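Local coordinates for superantigen-like protein SSL10 (Staphylococcus aureus subsp. aureus, PDB 6LWT) that probably inhibits classical-pathway complement activation by binding the Fc region of human IgG and blocking its interaction with C1q, and probably also interferes with plasma clotting, at residues K25-K30 with V73-E78; K50-L55 with I85-G90. All coordinates share one frame; numbering follows the deposited sequence.

Contact 1. Residues K25-K30 with V73-E78; sequences KTMEMK and VFFVQE
Met27 pairs with Phe75, and Met29 with Val73, as antiparallel hydrogen-bonded pairs where the first strand of the five-stranded OB barrel, 26-30, meets the fourth, 73-76, at a strand angle of 168°. Thr26 with Val76 and Glu28 with Phe74 are the non-hydrogen-bonded pairs between them. Side chains therefore divide between two faces of the sheet, one turned into the barrel and the other toward helix 133-148. On the face of Met27, Met29, Val73 and Phe75, the side chain of Met29 leaves its backbone with CG beside the N and then bends at its last torsion (chi3 -71°). That bend carries the methyl CE back over the neighbouring strand, where it lies 3.3 Å from Phe75 CB and 3.8 Å from Val73 CG1. The phenyl ring of Phe75 presents its edge to the backbone, with Met27 N near the ring plane. On the other face, the aliphatic part of Glu28 meets the rim of the Phe74 ring, CG lying 3.8 Å from CD1 of Phe74. Beyond the strand pairs, the side chains of Lys25 and Gln77 extend alongside each other, Lys25 CD coming to 3.4 Å from Gln77 NE2. Further out, the apolar face continues into the barrel: Met29 rests on Phe44 and Phe46, and Phe75 on Ile51. The carboxylate of Glu28 extends onward to a salt bridge with Lys139, and its face abuts the helix through Tyr138 against Thr26 and Glu135 against Phe74. The Lys25 end of the pairing closes with a nearly straight backbone bond, from Gln77 N to Lys25 O, of 3.0 Å.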
# COMPACT_ATOMS: atom_id res chain seq x y z
N LYS A 25 0.34 -11.86 4.60
CA LYS A 25 -1.10 -11.86 4.82
C LYS A 25 -1.65 -10.46 4.64
O LYS A 25 -1.15 -9.51 5.28
CB LYS A 25 -1.46 -12.31 6.24
CG LYS A 25 -1.05 -13.73 6.62
CD LYS A 25 -1.90 -14.27 7.77
CE LYS A 25 -3.19 -14.96 7.31
NZ LYS A 25 -3.09 -16.45 7.29
N THR A 26 -2.68 -10.34 3.80
CA THR A 26 -3.42 -9.09 3.63
C THR A 26 -4.91 -9.36 3.56
O THR A 26 -5.32 -10.44 3.15
CB THR A 26 -3.04 -8.34 2.32
OG1 THR A 26 -3.48 -9.08 1.17
CG2 THR A 26 -1.57 -8.13 2.24
N MET A 27 -5.71 -8.39 3.95
CA MET A 27 -7.17 -8.48 3.82
C MET A 27 -7.71 -7.10 3.53
O MET A 27 -7.26 -6.12 4.13
CB MET A 27 -7.82 -8.97 5.12
CG MET A 27 -7.36 -10.31 5.64
SD MET A 27 -8.51 -10.98 6.88
CE MET A 27 -8.05 -9.98 8.28
N GLU A 28 -8.67 -7.03 2.60
CA GLU A 28 -9.44 -5.82 2.37
C GLU A 28 -10.72 -5.95 3.15
O GLU A 28 -11.50 -6.89 2.93
CB GLU A 28 -9.76 -5.63 0.90
CG GLU A 28 -8.53 -5.49 0.04
CD GLU A 28 -8.83 -5.02 -1.36
OE1 GLU A 28 -8.32 -5.65 -2.31
OE2 GLU A 28 -9.58 -4.03 -1.52
N MET A 29 -10.94 -5.03 4.08
CA MET A 29 -12.10 -5.09 4.96
C MET A 29 -12.90 -3.83 4.76
O MET A 29 -12.40 -2.71 4.97
CB MET A 29 -11.68 -5.25 6.41
CG MET A 29 -10.97 -6.57 6.67
SD MET A 29 -10.15 -6.59 8.26
CE MET A 29 -8.82 -5.47 7.96
N LYS A 30 -14.14 -4.02 4.33
CA LYS A 30 -15.02 -2.94 3.95
C LYS A 30 -16.06 -2.71 5.07
O LYS A 30 -16.46 -3.66 5.77
CB LYS A 30 -15.65 -3.30 2.59
CG LYS A 30 -16.95 -2.59 2.25
CD LYS A 30 -17.37 -2.83 0.81
CE LYS A 30 -16.90 -1.71 -0.11
NZ LYS A 30 -17.53 -1.78 -1.47
N VAL A 73 -10.58 -0.59 5.43
CA VAL A 73 -9.27 -0.91 5.98
C VAL A 73 -8.53 -1.88 5.06
O VAL A 73 -9.07 -2.95 4.71
CB VAL A 73 -9.37 -1.52 7.41
CG1 VAL A 73 -7.99 -1.79 7.99
CG2 VAL A 73 -10.11 -0.55 8.33
N PHE A 74 -7.32 -1.49 4.64
CA PHE A 74 -6.42 -2.39 3.93
C PHE A 74 -5.41 -2.89 4.94
O PHE A 74 -4.48 -2.17 5.35
CB PHE A 74 -5.71 -1.73 2.75
CG PHE A 74 -4.83 -2.69 1.99
CD1 PHE A 74 -5.41 -3.68 1.20
CD2 PHE A 74 -3.45 -2.62 2.06
CE1 PHE A 74 -4.62 -4.57 0.48
CE2 PHE A 74 -2.66 -3.52 1.35
CZ PHE A 74 -3.23 -4.50 0.57
N PHE A 75 -5.60 -4.13 5.35
CA PHE A 75 -4.78 -4.77 6.39
C PHE A 75 -3.57 -5.44 5.77
O PHE A 75 -3.72 -6.18 4.78
CB PHE A 75 -5.64 -5.80 7.14
CG PHE A 75 -4.87 -6.75 8.01
CD1 PHE A 75 -4.35 -7.94 7.49
CD2 PHE A 75 -4.67 -6.46 9.35
CE1 PHE A 75 -3.62 -8.81 8.30
CE2 PHE A 75 -3.97 -7.34 10.17
CZ PHE A 75 -3.43 -8.50 9.64
N VAL A 76 -2.39 -5.17 6.33
CA VAL A 76 -1.17 -5.92 6.02
C VAL A 76 -0.56 -6.35 7.36
O VAL A 76 -0.31 -5.51 8.23
CB VAL A 76 -0.16 -5.07 5.22
CG1 VAL A 76 1.16 -5.80 5.01
CG2 VAL A 76 -0.77 -4.67 3.87
N GLN A 77 -0.32 -7.64 7.53
CA GLN A 77 0.23 -8.13 8.80
C GLN A 77 1.66 -7.65 9.05
O GLN A 77 2.56 -7.98 8.29
CB GLN A 77 0.18 -9.65 8.89
CG GLN A 77 0.52 -10.14 10.30
CD GLN A 77 0.29 -11.62 10.53
OE1 GLN A 77 1.15 -12.30 11.08
NE2 GLN A 77 -0.87 -12.10 10.15
N GLU A 78 1.85 -6.84 10.08
CA GLU A 78 3.19 -6.53 10.59
C GLU A 78 3.64 -7.57 11.61
O GLU A 78 4.82 -7.93 11.67
CB GLU A 78 3.20 -5.16 11.25
CG GLU A 78 2.78 -4.03 10.35
CD GLU A 78 3.72 -3.82 9.17
OE1 GLU A 78 4.95 -4.08 9.29
OE2 GLU A 78 3.23 -3.36 8.14

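Contact 2. Residues K50-L55 with I85-G90; sequences KIQVLL and IFYTVG
The side chain of Gln52 runs alongside that of Tyr87 on the neighbouring parallel strand. With CG anti to the backbone N (chi1 176°) and the chain extended beyond it, the glutamine can be followed outward along the ring. Its CB touches Ile85 CG2 at 3.9 Å and also approaches Tyr87 CD2. CG lies by the same ring flank, between CD2 and CE2, and CD comes closer, 3.7 Å from Tyr87 CE2. At the tip the amide plane is turned 74° against the ring, and NE2 reaches the ring edge near its plane, 3.5 Å from Tyr87 CE2. The other tip atom, OE1, accepts a hydrogen bond from Arg43, which helps to fix the rotation of the amide. Ile85 CG2 sits over one face of the tyrosine ring, nearer its margin than its centre, and Tyr87 OH bonds to Asp81; the ring is thus held from its face, edge and hydroxyl.

On the opposite face, with Ile51 and Phe86, Val53 runs alongside Thr88, CG2 of Val53 meeting CG2 of Thr88 at 3.7 Å. Thr88 OG1 turns instead to the backbone N of Val76. Between the two faces, five backbone bonds alternate between the strands, from Phe86 N to Lys50 O through to Gly90 N to Leu54 O, the latter 2.8 Å long. Gly90 makes that last bond with a positive phi. The short segments cross at -26°, a twisted pairing set among otherwise antiparallel neighbours: the parallel pairing of the third and fifth strands that is characteristic of the OB-fold barrel.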
# COMPACT_ATOMS: atom_id res chain seq x y z
N LYS A 50 -8.89 -10.41 15.98
CA LYS A 50 -8.57 -9.17 16.66
C LYS A 50 -7.56 -8.37 15.85
O LYS A 50 -6.44 -8.82 15.68
CB LYS A 50 -8.02 -9.45 18.06
CG LYS A 50 -9.04 -10.09 18.98
CD LYS A 50 -8.50 -10.30 20.39
CE LYS A 50 -7.39 -11.32 20.43
NZ LYS A 50 -7.12 -11.75 21.84
N ILE A 51 -7.98 -7.20 15.37
CA ILE A 51 -7.14 -6.32 14.55
C ILE A 51 -6.87 -5.01 15.29
O ILE A 51 -7.81 -4.36 15.74
CB ILE A 51 -7.83 -5.96 13.22
CG1 ILE A 51 -8.41 -7.20 12.52
CG2 ILE A 51 -6.87 -5.21 12.30
CD1 ILE A 51 -7.40 -8.24 12.16
N GLN A 52 -5.60 -4.66 15.42
CA GLN A 52 -5.17 -3.36 15.91
C GLN A 52 -4.43 -2.61 14.80
O GLN A 52 -3.44 -3.10 14.24
CB GLN A 52 -4.27 -3.51 17.14
CG GLN A 52 -3.71 -2.18 17.65
CD GLN A 52 -3.24 -2.25 19.10
OE1 GLN A 52 -3.93 -2.77 19.96
NE2 GLN A 52 -2.06 -1.70 19.37
N VAL A 53 -4.91 -1.40 14.51
CA VAL A 53 -4.36 -0.54 13.48
C VAL A 53 -3.64 0.61 14.17
O VAL A 53 -4.27 1.31 14.98
CB VAL A 53 -5.47 0.07 12.60
CG1 VAL A 53 -4.85 0.86 11.44
CG2 VAL A 53 -6.44 -1.02 12.12
N LEU A 54 -2.35 0.78 13.87
CA LEU A 54 -1.59 1.96 14.24
C LEU A 54 -1.89 3.08 13.27
O LEU A 54 -1.76 2.91 12.05
CB LEU A 54 -0.09 1.65 14.23
CG LEU A 54 0.88 2.81 14.52
CD1 LEU A 54 0.78 3.27 15.96
CD2 LEU A 54 2.30 2.40 14.19
N LEU A 55 -2.31 4.23 13.82
CA LEU A 55 -2.54 5.43 13.04
C LEU A 55 -1.23 6.25 13.02
O LEU A 55 -0.82 6.77 14.05
CB LEU A 55 -3.68 6.25 13.65
CG LEU A 55 -5.03 5.55 13.79
CD1 LEU A 55 -6.01 6.41 14.58
CD2 LEU A 55 -5.63 5.19 12.43
N ILE A 85 -3.60 -11.01 18.67
CA ILE A 85 -3.89 -9.68 18.13
C ILE A 85 -3.03 -9.54 16.86
O ILE A 85 -1.83 -9.80 16.89
CB ILE A 85 -3.60 -8.56 19.14
CG1 ILE A 85 -4.56 -8.69 20.34
CG2 ILE A 85 -3.79 -7.19 18.48
CD1 ILE A 85 -4.21 -7.82 21.54
N PHE A 86 -3.66 -9.14 15.76
CA PHE A 86 -2.98 -8.99 14.48
C PHE A 86 -2.79 -7.49 14.25
O PHE A 86 -3.76 -6.75 14.29
CB PHE A 86 -3.83 -9.61 13.37
CG PHE A 86 -3.89 -11.11 13.43
CD1 PHE A 86 -4.72 -11.76 14.33
CD2 PHE A 86 -3.09 -11.88 12.60
CE1 PHE A 86 -4.78 -13.14 14.39
CE2 PHE A 86 -3.14 -13.27 12.65
CZ PHE A 86 -3.98 -13.90 13.55
N TYR A 87 -1.55 -7.06 14.02
CA TYR A 87 -1.21 -5.63 13.96
C TYR A 87 -1.00 -5.19 12.52
O TYR A 87 -0.32 -5.87 11.74
CB TYR A 87 0.04 -5.30 14.77
CG TYR A 87 -0.14 -5.55 16.23
CD1 TYR A 87 -0.04 -6.85 16.75
CD2 TYR A 87 -0.44 -4.52 17.11
CE1 TYR A 87 -0.23 -7.10 18.10
CE2 TYR A 87 -0.62 -4.76 18.46
CZ TYR A 87 -0.52 -6.05 18.95
OH TYR A 87 -0.72 -6.28 20.31
N THR A 88 -1.53 -4.02 12.20
CA THR A 88 -1.37 -3.41 10.87
C THR A 88 -1.13 -1.91 11.07
O THR A 88 -1.39 -1.37 12.16
CB THR A 88 -2.59 -3.74 9.97
OG1 THR A 88 -2.39 -3.25 8.63
CG2 THR A 88 -3.87 -3.18 10.56
N VAL A 89 -0.62 -1.24 10.04
CA VAL A 89 -0.30 0.19 10.13
C VAL A 89 -1.03 0.95 9.02
O VAL A 89 -0.91 0.60 7.86
CB VAL A 89 1.22 0.43 10.02
CG1 VAL A 89 1.54 1.92 10.09
CG2 VAL A 89 2.01 -0.32 11.10
N GLY A 90 -1.74 2.00 9.39
CA GLY A 90 -2.44 2.88 8.43
C GLY A 90 -3.50 2.15 7.64
O GLY A 90 -4.15 1.25 8.14

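How the contacts relate
Contacts 1 and 2 belong to one mixed, curled sheet in the OB-fold domain, their centres about 9 Å apart. Along the chain their segments alternate: 25-30, 50-55, 73-78, then 85-90. Strands 71-76 and 85-93 are antiparallel neighbours, so the second segment of each contact joins the two pairings, giving the sheet order 26-30, 71-76, 85-93, 49-54. The junction is direct: Glu78 N probably bonds to Tyr87 O, and Phe75 packs on Thr88. Antiparallel pairing in contact 1 and parallel pairing in contact 2 thus meet through adjacent strands, letting segments distant in sequence build a continuous barrel wall, with helix 133-148 lying against the side of contact 1.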